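Local coordinates for alpha-fucosidase (Bifidobacterium bifidum, PDB 2EAB), which is the catalytic domain of a larger, probably membrane-anchored 1,2-alpha-L-fucosidase and probably releases alpha-1,2-linked L-fucose from glycans, at residues 23-28 with 64-69; 155-160 with 168-173; 178-183 with 193-198. All blocks are in the same frame, centred on the assembly; numbering follows the deposited sequence.

Contact 1. Residues 23-28 with 64-69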
loop_
_atom_site.group_PDB
_atom_site.type_symbol
_atom_site.label_atom_id
_atom_site.label_comp_id
_atom_site.label_asym_id
_atom_site.label_seq_id
_atom_site.Cartn_x
_atom_site.Cartn_y
_atom_site.Cartn_z
ATOM N N LYS A 23 10.397 -0.924 27.538
ATOM C CA LYS A 23 10.911 -0.534 28.849
ATOM C C LYS A 23 12.235 0.233 28.763
ATOM O O LYS A 23 12.884 0.481 29.784
ATOM C CB LYS A 23 11.077 -1.769 29.738
ATOM C CG LYS A 23 9.774 -2.498 30.041
ATOM C CD LYS A 23 9.981 -3.582 31.086
ATOM C CE LYS A 23 8.665 -4.231 31.484
ATOM N NZ LYS A 23 8.826 -5.107 32.682
ATOM N N GLN A 24 12.633 0.618 27.552
ATOM C CA GLN A 24 13.876 1.364 27.355
ATOM C C GLN A 24 13.804 2.202 26.074
ATOM O O GLN A 24 13.012 1.884 25.178
ATOM C CB GLN A 24 15.083 0.413 27.338
ATOM C CG GLN A 24 15.212 -0.459 26.090
ATOM C CD GLN A 24 14.134 -1.525 25.974
ATOM O OE1 GLN A 24 13.858 -2.259 26.926
ATOM N NE2 GLN A 24 13.533 -1.626 24.791
ATOM N N PRO A 25 14.600 3.291 25.997
ATOM C CA PRO A 25 14.676 4.121 24.785
ATOM C C PRO A 25 15.069 3.357 23.527
ATOM O O PRO A 25 15.606 2.254 23.604
ATOM C CB PRO A 25 15.788 5.130 25.113
ATOM C CG PRO A 25 16.468 4.606 26.331
ATOM C CD PRO A 25 15.447 3.832 27.076
ATOM N N ALA A 26 14.819 3.972 22.371
ATOM C CA ALA A 26 15.230 3.413 21.085
ATOM C C ALA A 26 16.707 3.016 21.078
ATOM O O ALA A 26 17.056 1.938 20.606
ATOM C CB ALA A 26 14.934 4.395 19.955
ATOM N N SER A 27 17.565 3.882 21.621
ATOM C CA SER A 27 19.012 3.640 21.662
ATOM C C SER A 27 19.403 2.353 22.392
ATOM O O SER A 27 20.486 1.813 22.158
ATOM C CB SER A 27 19.737 4.825 22.303
ATOM O OG SER A 27 19.336 4.996 23.649
ATOM N N GLN A 28 18.520 1.873 23.266
ATOM C CA GLN A 28 18.779 0.675 24.066
ATOM C C GLN A 28 17.911 -0.516 23.654
ATOM O O GLN A 28 17.895 -1.548 24.330
ATOM C CB GLN A 28 18.584 0.979 25.553
ATOM C CG GLN A 28 19.581 1.979 26.125
ATOM C CD GLN A 28 19.397 2.207 27.614
ATOM O OE1 GLN A 28 18.273 2.316 28.107
ATOM N NE2 GLN A 28 20.505 2.286 28.341
ATOM N N TRP A 64 11.985 8.494 19.314
ATOM C CA TRP A 64 13.064 7.702 19.896
ATOM C C TRP A 64 12.862 7.456 21.400
ATOM O O TRP A 64 13.157 6.377 21.901
ATOM C CB TRP A 64 14.419 8.371 19.635
ATOM C CG TRP A 64 14.824 8.441 18.179
ATOM C CD1 TRP A 64 14.221 9.169 17.185
ATOM C CD2 TRP A 64 15.935 7.776 17.565
ATOM N NE1 TRP A 64 14.881 8.986 15.995
ATOM C CE2 TRP A 64 15.938 8.138 16.197
ATOM C CE3 TRP A 64 16.925 6.901 18.034
ATOM C CZ2 TRP A 64 16.894 7.665 15.298
ATOM C CZ3 TRP A 64 17.877 6.428 17.137
ATOM C CH2 TRP A 64 17.851 6.811 15.783
ATOM N N GLY A 65 12.351 8.460 22.105
ATOM C CA GLY A 65 12.121 8.351 23.546
ATOM C C GLY A 65 13.394 8.381 24.371
ATOM O O GLY A 65 13.473 7.744 25.425
ATOM N N GLU A 66 14.397 9.115 23.894
ATOM C CA GLU A 66 15.652 9.244 24.633
ATOM C C GLU A 66 15.455 10.074 25.891
ATOM O O GLU A 66 14.629 10.979 25.924
ATOM C CB GLU A 66 16.753 9.836 23.752
ATOM C CG GLU A 66 17.022 9.038 22.473
ATOM C CD GLU A 66 17.397 7.592 22.740
ATOM O OE1 GLU A 66 18.184 7.343 23.681
ATOM O OE2 GLU A 66 16.903 6.701 22.013
ATOM N N VAL A 67 16.225 9.756 26.927
ATOM C CA VAL A 67 16.056 10.398 28.231
ATOM C C VAL A 67 16.415 11.887 28.187
ATOM O O VAL A 67 15.586 12.738 28.515
ATOM C CB VAL A 67 16.847 9.659 29.344
ATOM C CG1 VAL A 67 16.874 10.474 30.635
ATOM C CG2 VAL A 67 16.244 8.286 29.605
ATOM N N SER A 68 17.641 12.199 27.771
ATOM C CA SER A 68 18.115 13.579 27.802
ATOM C C SER A 68 17.968 14.293 26.458
ATOM O O SER A 68 17.278 15.305 26.369
ATOM C CB SER A 68 19.559 13.654 28.303
ATOM O OG SER A 68 19.944 15.003 28.498
ATOM N N ARG A 69 18.618 13.780 25.418
ATOM C CA ARG A 69 18.491 14.397 24.100
ATOM C C ARG A 69 17.429 13.654 23.305
ATOM O O ARG A 69 17.722 12.768 22.497
ATOM C CB ARG A 69 19.833 14.469 23.361
ATOM C CG ARG A 69 19.771 15.302 22.082
ATOM C CD ARG A 69 21.149 15.756 21.639
ATOM N NE ARG A 69 21.171 16.203 20.244
ATOM C CZ ARG A 69 20.887 17.436 19.830
ATOM N NH1 ARG A 69 20.535 18.383 20.694
ATOM N NH2 ARG A 69 20.951 17.723 18.536
#
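With chi1 and chi2 both near -57°, the side chain of E66 doubles back and carries its carboxylate to S27, whose OG is turned to meet it by a chi1 of 63°, tucked between the backbone N and the carbonyl carbon. The carboxylate then grips this serine twice. E66 OE2 accepts the backbone N of S27 at 2.9 Å through its syn lone pair, and E66 OE1 takes the hydroxyl S27 OG at 2.6 Å, also on the syn side and slightly out of the carboxylate plane. One acid thus holds both the main chain and the side chain in the short 3-10 segment 26-28. One residue earlier, at the head of the segment, A26 N donates to W64 O at 3.0 Å. The methyl A26 CB lies 3.7 Å from W64 CE3, while the indole NH turns elsewhere, to T73. These bonds tie the loop after edge strand 19-22 of one sheet of the N-terminal beta-sandwich to the turn joining strands 59-63 and 69-76 of the other. An alanine in place of E66 would remove both acceptors, which would probably leave the amide and hydroxyl of S27 without these mates and the hydroxyl free to turn. P25 crosses the glutamate at about a right angle, its CB 3.6 Å from E66 OE1 and 3.5 Å from G65 O.

Contact 2. Residues 155-160 with 168-173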
loop_
_atom_site.group_PDB
_atom_site.type_symbol
_atom_site.label_atom_id
_atom_site.label_comp_id
_atom_site.label_asym_id
_atom_site.label_seq_id
_atom_site.Cartn_x
_atom_site.Cartn_y
_atom_site.Cartn_z
ATOM N N GLU A 155 11.306 3.644 36.283
ATOM C CA GLU A 155 9.914 3.733 35.826
ATOM C C GLU A 155 9.794 4.214 34.377
ATOM O O GLU A 155 8.844 4.919 34.016
ATOM C CB GLU A 155 9.084 4.602 36.779
ATOM C CG GLU A 155 8.981 4.006 38.181
ATOM C CD GLU A 155 8.430 4.964 39.222
ATOM O OE1 GLU A 155 7.701 5.912 38.864
ATOM O OE2 GLU A 155 8.727 4.757 40.417
ATOM N N TYR A 156 10.771 3.827 33.559
ATOM C CA TYR A 156 10.773 4.200 32.150
ATOM C C TYR A 156 9.796 3.366 31.343
ATOM O O TYR A 156 9.791 2.143 31.437
ATOM C CB TYR A 156 12.170 4.082 31.527
ATOM C CG TYR A 156 12.172 4.537 30.085
ATOM C CD1 TYR A 156 12.617 5.808 29.737
ATOM C CD2 TYR A 156 11.686 3.710 29.070
ATOM C CE1 TYR A 156 12.592 6.236 28.412
ATOM C CE2 TYR A 156 11.652 4.130 27.750
ATOM C CZ TYR A 156 12.105 5.387 27.427
ATOM O OH TYR A 156 12.064 5.776 26.106
ATOM N N ARG A 157 8.983 4.044 30.539
ATOM C CA ARG A 157 8.215 3.378 29.498
ATOM C C ARG A 157 8.050 4.298 28.294
ATOM O O ARG A 157 7.841 5.499 28.447
ATOM C CB ARG A 157 6.846 2.930 30.019
ATOM C CG ARG A 157 6.132 1.950 29.091
ATOM C CD ARG A 157 4.719 1.636 29.558
ATOM N NE ARG A 157 3.846 2.806 29.505
ATOM C CZ ARG A 157 3.296 3.388 30.567
ATOM N NH1 ARG A 157 3.510 2.910 31.787
ATOM N NH2 ARG A 157 2.516 4.449 30.409
ATOM N N ARG A 158 8.164 3.727 27.099
ATOM C CA ARG A 158 7.721 4.403 25.886
ATOM C C ARG A 158 6.703 3.512 25.195
ATOM O O ARG A 158 6.814 2.284 25.222
ATOM C CB ARG A 158 8.892 4.759 24.960
ATOM C CG ARG A 158 9.602 3.575 24.331
ATOM C CD ARG A 158 10.858 4.020 23.611
ATOM N NE ARG A 158 11.549 2.902 22.980
ATOM C CZ ARG A 158 11.475 2.592 21.687
ATOM N NH1 ARG A 158 10.738 3.312 20.848
ATOM N NH2 ARG A 158 12.149 1.550 21.231
ATOM N N ASP A 159 5.692 4.136 24.605
ATOM C CA ASP A 159 4.656 3.372 23.935
ATOM C C ASP A 159 4.098 4.089 22.720
ATOM O O ASP A 159 4.290 5.297 22.530
ATOM C CB ASP A 159 3.526 2.996 24.911
ATOM C CG ASP A 159 2.679 4.185 25.315
ATOM O OD1 ASP A 159 2.000 4.764 24.439
ATOM O OD2 ASP A 159 2.683 4.532 26.511
ATOM N N LEU A 160 3.414 3.310 21.894
ATOM C CA LEU A 160 2.606 3.828 20.811
ATOM C C LEU A 160 1.205 3.295 21.024
ATOM O O LEU A 160 0.978 2.086 20.985
ATOM C CB LEU A 160 3.157 3.393 19.453
ATOM C CG LEU A 160 2.481 3.988 18.213
ATOM C CD1 LEU A 160 2.658 5.501 18.149
ATOM C CD2 LEU A 160 3.022 3.339 16.948
ATOM N N ASP A 168 3.811 7.971 23.521
ATOM C CA ASP A 168 4.036 8.443 24.882
ATOM C C ASP A 168 5.426 8.056 25.373
ATOM O O ASP A 168 5.972 7.028 24.967
ATOM C CB ASP A 168 2.979 7.865 25.830
ATOM C CG ASP A 168 1.558 8.014 25.300
ATOM O OD1 ASP A 168 1.050 9.148 25.244
ATOM O OD2 ASP A 168 0.937 6.988 24.955
ATOM N N VAL A 169 5.993 8.898 26.237
ATOM C CA VAL A 169 7.232 8.582 26.953
ATOM C C VAL A 169 7.076 9.036 28.400
ATOM O O VAL A 169 6.527 10.105 28.663
ATOM C CB VAL A 169 8.487 9.276 26.337
ATOM C CG1 VAL A 169 9.764 8.835 27.057
ATOM C CG2 VAL A 169 8.609 9.008 24.835
ATOM N N THR A 170 7.539 8.204 29.328
ATOM C CA THR A 170 7.570 8.568 30.742
ATOM C C THR A 170 8.790 7.959 31.424
ATOM O O THR A 170 9.235 6.875 31.062
ATOM C CB THR A 170 6.254 8.184 31.481
ATOM O OG1 THR A 170 6.283 8.707 32.814
ATOM C CG2 THR A 170 6.046 6.666 31.532
ATOM N N PHE A 171 9.333 8.682 32.400
ATOM C CA PHE A 171 10.422 8.179 33.233
ATOM C C PHE A 171 10.592 9.055 34.460
ATOM O O PHE A 171 10.145 10.201 34.478
ATOM C CB PHE A 171 11.743 8.091 32.453
ATOM C CG PHE A 171 12.182 9.391 31.838
ATOM C CD1 PHE A 171 12.900 10.326 32.583
ATOM C CD2 PHE A 171 11.885 9.678 30.508
ATOM C CE1 PHE A 171 13.309 11.526 32.020
ATOM C CE2 PHE A 171 12.293 10.880 29.932
ATOM C CZ PHE A 171 13.008 11.807 30.691
ATOM N N LYS A 172 11.240 8.500 35.480
ATOM C CA LYS A 172 11.583 9.242 36.683
ATOM C C LYS A 172 13.093 9.464 36.723
ATOM O O LYS A 172 13.868 8.510 36.687
ATOM C CB LYS A 172 11.109 8.499 37.936
ATOM C CG LYS A 172 11.405 9.236 39.244
ATOM C CD LYS A 172 10.780 8.555 40.453
ATOM C CE LYS A 172 9.340 8.992 40.658
ATOM N NZ LYS A 172 8.817 8.572 41.986
ATOM N N HIS A 173 13.492 10.730 36.788
ATOM C CA HIS A 173 14.899 11.109 36.845
ATOM C C HIS A 173 15.130 12.005 38.052
ATOM O O HIS A 173 14.501 13.059 38.177
ATOM C CB HIS A 173 15.311 11.826 35.554
ATOM C CG HIS A 173 16.723 12.325 35.560
ATOM N ND1 HIS A 173 17.061 13.593 35.985
ATOM C CD2 HIS A 173 17.882 11.728 35.198
ATOM C CE1 HIS A 173 18.368 13.755 35.880
ATOM N NE2 HIS A 173 18.889 12.639 35.405
HETATM O O HOH W 1 7.548 7.225 34.718
HETATM O O HOH W 2 6.701 6.899 41.184
#
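Y156 and F171 meet where the ring carbon Y156 CD1 touches F171 CB at 3.7 Å. A chi1 of -177° on Y156 sets its ring beside its own carbonyl and over T170 O, so that the tyrosine reaches along the neighbouring strand as far as the methyl V169 CG1; its OH is bonded beyond the pair, to G65 O. F171, at chi1 57°, keeps its ring carbon CD2 4.0 Å from Y156 CD1 while the rest of its ring leads away. Strands 156-161 and 166-173 form an antiparallel beta-hairpin, flanked in the nine-stranded sheet of the N-terminal domain by strands 19-22 and 176-185. R157 and T170 make a hydrogen-bonded pair, R157 N reaching T170 O at 2.9 Å with T170 N returning the bond to R157 O; D159 and D168 repeat the pattern. R158 projects from the same face as V169, its guanidinium running off to Q24 and T50. On the opposite face T170 CG2 sits over the R157 guanidinium, offset toward its rim, and D159 OD2 lies at the edge of that group, a long ion pair. The carboxylates of D159 and D168 are turned 60° apart, yet D159 OD1 comes within 2.5 Å of D168 OD2, close enough that one acid probably carries a proton; D168 OD1 is paired with K166. Near the strand ends, two waters span the gap. One joins E155 O to T170 OG1; the other donates to E155 OE1 at 2.7 Å and accepts from K172 NZ at 2.8 Å, linking two side chains that lie side by side.

Contact 3. Residues 178-183 with 193-198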
loop_
_atom_site.group_PDB
_atom_site.type_symbol
_atom_site.label_atom_id
_atom_site.label_comp_id
_atom_site.label_asym_id
_atom_site.label_seq_id
_atom_site.Cartn_x
_atom_site.Cartn_y
_atom_site.Cartn_z
ATOM N N TYR A 178 9.072 12.855 34.268
ATOM C CA TYR A 178 8.941 13.601 33.023
ATOM C C TYR A 178 8.080 12.806 32.060
ATOM O O TYR A 178 8.266 11.599 31.913
ATOM C CB TYR A 178 10.318 13.862 32.409
ATOM C CG TYR A 178 11.203 14.734 33.269
ATOM C CD1 TYR A 178 11.178 16.123 33.142
ATOM C CD2 TYR A 178 12.061 14.172 34.217
ATOM C CE1 TYR A 178 11.986 16.934 33.933
ATOM C CE2 TYR A 178 12.874 14.973 35.017
ATOM C CZ TYR A 178 12.833 16.348 34.865
ATOM O OH TYR A 178 13.634 17.139 35.657
ATOM N N THR A 179 7.123 13.479 31.429
ATOM C CA THR A 179 6.295 12.824 30.417
ATOM C C THR A 179 6.332 13.563 29.089
ATOM O O THR A 179 6.514 14.787 29.040
ATOM C CB THR A 179 4.814 12.648 30.849
ATOM O OG1 THR A 179 4.118 13.894 30.758
ATOM C CG2 THR A 179 4.706 12.091 32.268
ATOM N N ARG A 180 6.150 12.797 28.015
ATOM C CA ARG A 180 6.049 13.329 26.666
ATOM C C ARG A 180 4.928 12.616 25.941
ATOM O O ARG A 180 4.732 11.413 26.108
ATOM C CB ARG A 180 7.364 13.149 25.908
ATOM C CG ARG A 180 8.572 13.704 26.643
ATOM C CD ARG A 180 9.733 13.932 25.710
ATOM N NE ARG A 180 10.563 12.744 25.593
ATOM C CZ ARG A 180 11.707 12.557 26.245
ATOM N NH1 ARG A 180 12.180 13.482 27.069
ATOM N NH2 ARG A 180 12.381 11.440 26.064
ATOM N N GLU A 181 4.194 13.382 25.145
ATOM C CA GLU A 181 3.120 12.855 24.325
ATOM C C GLU A 181 3.210 13.504 22.955
ATOM O O GLU A 181 3.357 14.720 22.851
ATOM C CB GLU A 181 1.767 13.162 24.961
ATOM C CG GLU A 181 0.574 12.675 24.165
ATOM C CD GLU A 181 -0.708 13.335 24.612
ATOM O OE1 GLU A 181 -0.889 14.536 24.325
ATOM O OE2 GLU A 181 -1.539 12.652 25.242
ATOM N N TYR A 182 3.120 12.682 21.913
ATOM C CA TYR A 182 3.217 13.163 20.540
ATOM C C TYR A 182 2.067 12.648 19.694
ATOM O O TYR A 182 1.736 11.466 19.742
ATOM C CB TYR A 182 4.511 12.684 19.890
ATOM C CG TYR A 182 5.782 12.946 20.654
ATOM C CD1 TYR A 182 6.442 14.169 20.540
ATOM C CD2 TYR A 182 6.353 11.956 21.450
ATOM C CE1 TYR A 182 7.621 14.411 21.224
ATOM C CE2 TYR A 182 7.535 12.188 22.134
ATOM C CZ TYR A 182 8.162 13.417 22.007
ATOM O OH TYR A 182 9.342 13.659 22.666
ATOM N N PHE A 183 1.475 13.533 18.901
ATOM C CA PHE A 183 0.505 13.116 17.890
ATOM C C PHE A 183 0.484 14.101 16.734
ATOM O O PHE A 183 0.999 15.212 16.847
ATOM C CB PHE A 183 -0.900 12.885 18.485
ATOM C CG PHE A 183 -1.521 14.104 19.119
ATOM C CD1 PHE A 183 -2.267 14.998 18.358
ATOM C CD2 PHE A 183 -1.401 14.331 20.486
ATOM C CE1 PHE A 183 -2.863 16.115 18.943
ATOM C CE2 PHE A 183 -1.989 15.445 21.078
ATOM C CZ PHE A 183 -2.724 16.333 20.312
ATOM N N ALA A 193 3.448 18.189 20.554
ATOM C CA ALA A 193 4.259 17.568 21.592
ATOM C C ALA A 193 3.888 18.195 22.929
ATOM O O ALA A 193 4.077 19.398 23.135
ATOM C CB ALA A 193 5.738 17.741 21.306
ATOM N N ARG A 194 3.334 17.376 23.817
ATOM C CA ARG A 194 2.941 17.804 25.152
ATOM C C ARG A 194 3.985 17.295 26.132
ATOM O O ARG A 194 4.195 16.090 26.249
ATOM C CB ARG A 194 1.552 17.251 25.491
ATOM C CG ARG A 194 1.054 17.553 26.901
ATOM C CD ARG A 194 0.713 19.019 27.074
ATOM N NE ARG A 194 0.298 19.317 28.443
ATOM C CZ ARG A 194 0.152 20.544 28.935
ATOM N NH1 ARG A 194 0.391 21.606 28.177
ATOM N NH2 ARG A 194 -0.226 20.711 30.196
ATOM N N LEU A 195 4.654 18.225 26.813
ATOM C CA LEU A 195 5.782 17.891 27.678
ATOM C C LEU A 195 5.524 18.381 29.092
ATOM O O LEU A 195 5.112 19.523 29.283
ATOM C CB LEU A 195 7.072 18.515 27.133
ATOM C CG LEU A 195 7.348 18.350 25.633
ATOM C CD1 LEU A 195 8.494 19.230 25.189
ATOM C CD2 LEU A 195 7.625 16.901 25.276
ATOM N N THR A 196 5.745 17.509 30.076
ATOM C CA THR A 196 5.538 17.866 31.485
ATOM C C THR A 196 6.669 17.409 32.400
ATOM O O THR A 196 7.397 16.462 32.096
ATOM C CB THR A 196 4.208 17.293 32.059
ATOM O OG1 THR A 196 4.369 15.903 32.362
ATOM C CG2 THR A 196 3.034 17.496 31.098
ATOM N N ALA A 197 6.800 18.114 33.522
ATOM C CA ALA A 197 7.583 17.658 34.666
ATOM C C ALA A 197 6.657 17.637 35.881
ATOM O O ALA A 197 5.734 18.443 35.967
ATOM C CB ALA A 197 8.757 18.581 34.905
ATOM N N SER A 198 6.901 16.713 36.810
ATOM C CA SER A 198 6.021 16.538 37.973
ATOM C C SER A 198 6.197 17.628 39.032
ATOM O O SER A 198 5.312 17.839 39.870
ATOM C CB SER A 198 6.223 15.159 38.599
ATOM O OG SER A 198 7.562 14.988 39.027
HETATM O O HOH W 3 8.914 16.052 29.684
HETATM O O HOH W 4 3.125 14.661 28.334
#
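R180 and L195 form the closest apolar contact between the two strands, with the methyl L195 CD2 lodged against the aliphatic stem of the arginine, 3.6 Å from R180 CG. On either side of them a tyrosine ring meets an alanine methyl: Y182 CD1 lies 3.7 Å from A193 CB, and Y178 CE1 is 3.8 Å from A197 CB. All six residues are buried on one face of the pair. The polar ends of R180 and Y182 find a partner in the other sheet, R180 NE forming a salt bridge and Y182 OH a hydrogen bond with the same oxygen of E70, while the Y178 ring meets F148. Strands 176-185 and 190-197 are a beta-hairpin at the middle of the nine-stranded antiparallel sheet, and because E70 belongs to a strand of the seven-stranded sheet, this packed face looks into the N-terminal beta-sandwich. The other face is the more open one around T179 and T196, both partly exposed, and polar groups meet there in place of apolar ones. Their chi1 values, 76° and 78°, place each OG1 between backbone N and carbonyl carbon, and the two hydroxyls meet at 2.6 Å in a hydrogen bond that either could donate. A water continues from T179 OG1 and donates to R194 O at 2.7 Å. Further along, E181 OE1 lies 3.8 Å from R194 CB, but the charges find other mates, E181 in K166 and K320, R194 in D251, while Y316 bonds E181 through its hydroxyl and makes a cation-pi contact with R194. Water also enters the packed face, where one molecule donates to T179 O and T196 O, backbone oxygens of the hydrogen-bonded threonine pair. R194 N closes the E181 pair by bonding to E181 O at 2.8 Å.

In the fold
The three contacts follow one another along the chain, each closing before the next opens, and all lie in the N-terminal glycosyl hydrolase family 65-like domain, away from the calcium site. Contacts 2 and 3 are consecutive hairpins of the nine-stranded sheet, their centres about 10 Å apart; strands 166-173 and 176-185 are neighbours, joined through bonds such as R180 N to V169 O. Contact 1 lies about 9 Å from contact 2 and about 14 Å from contact 3, centre to centre. R158 bonds the loop leaving edge strand 19-22 and Y156 bonds the turn of the seven-stranded sheet, so the adjoining hairpin grips both sides of contact 1.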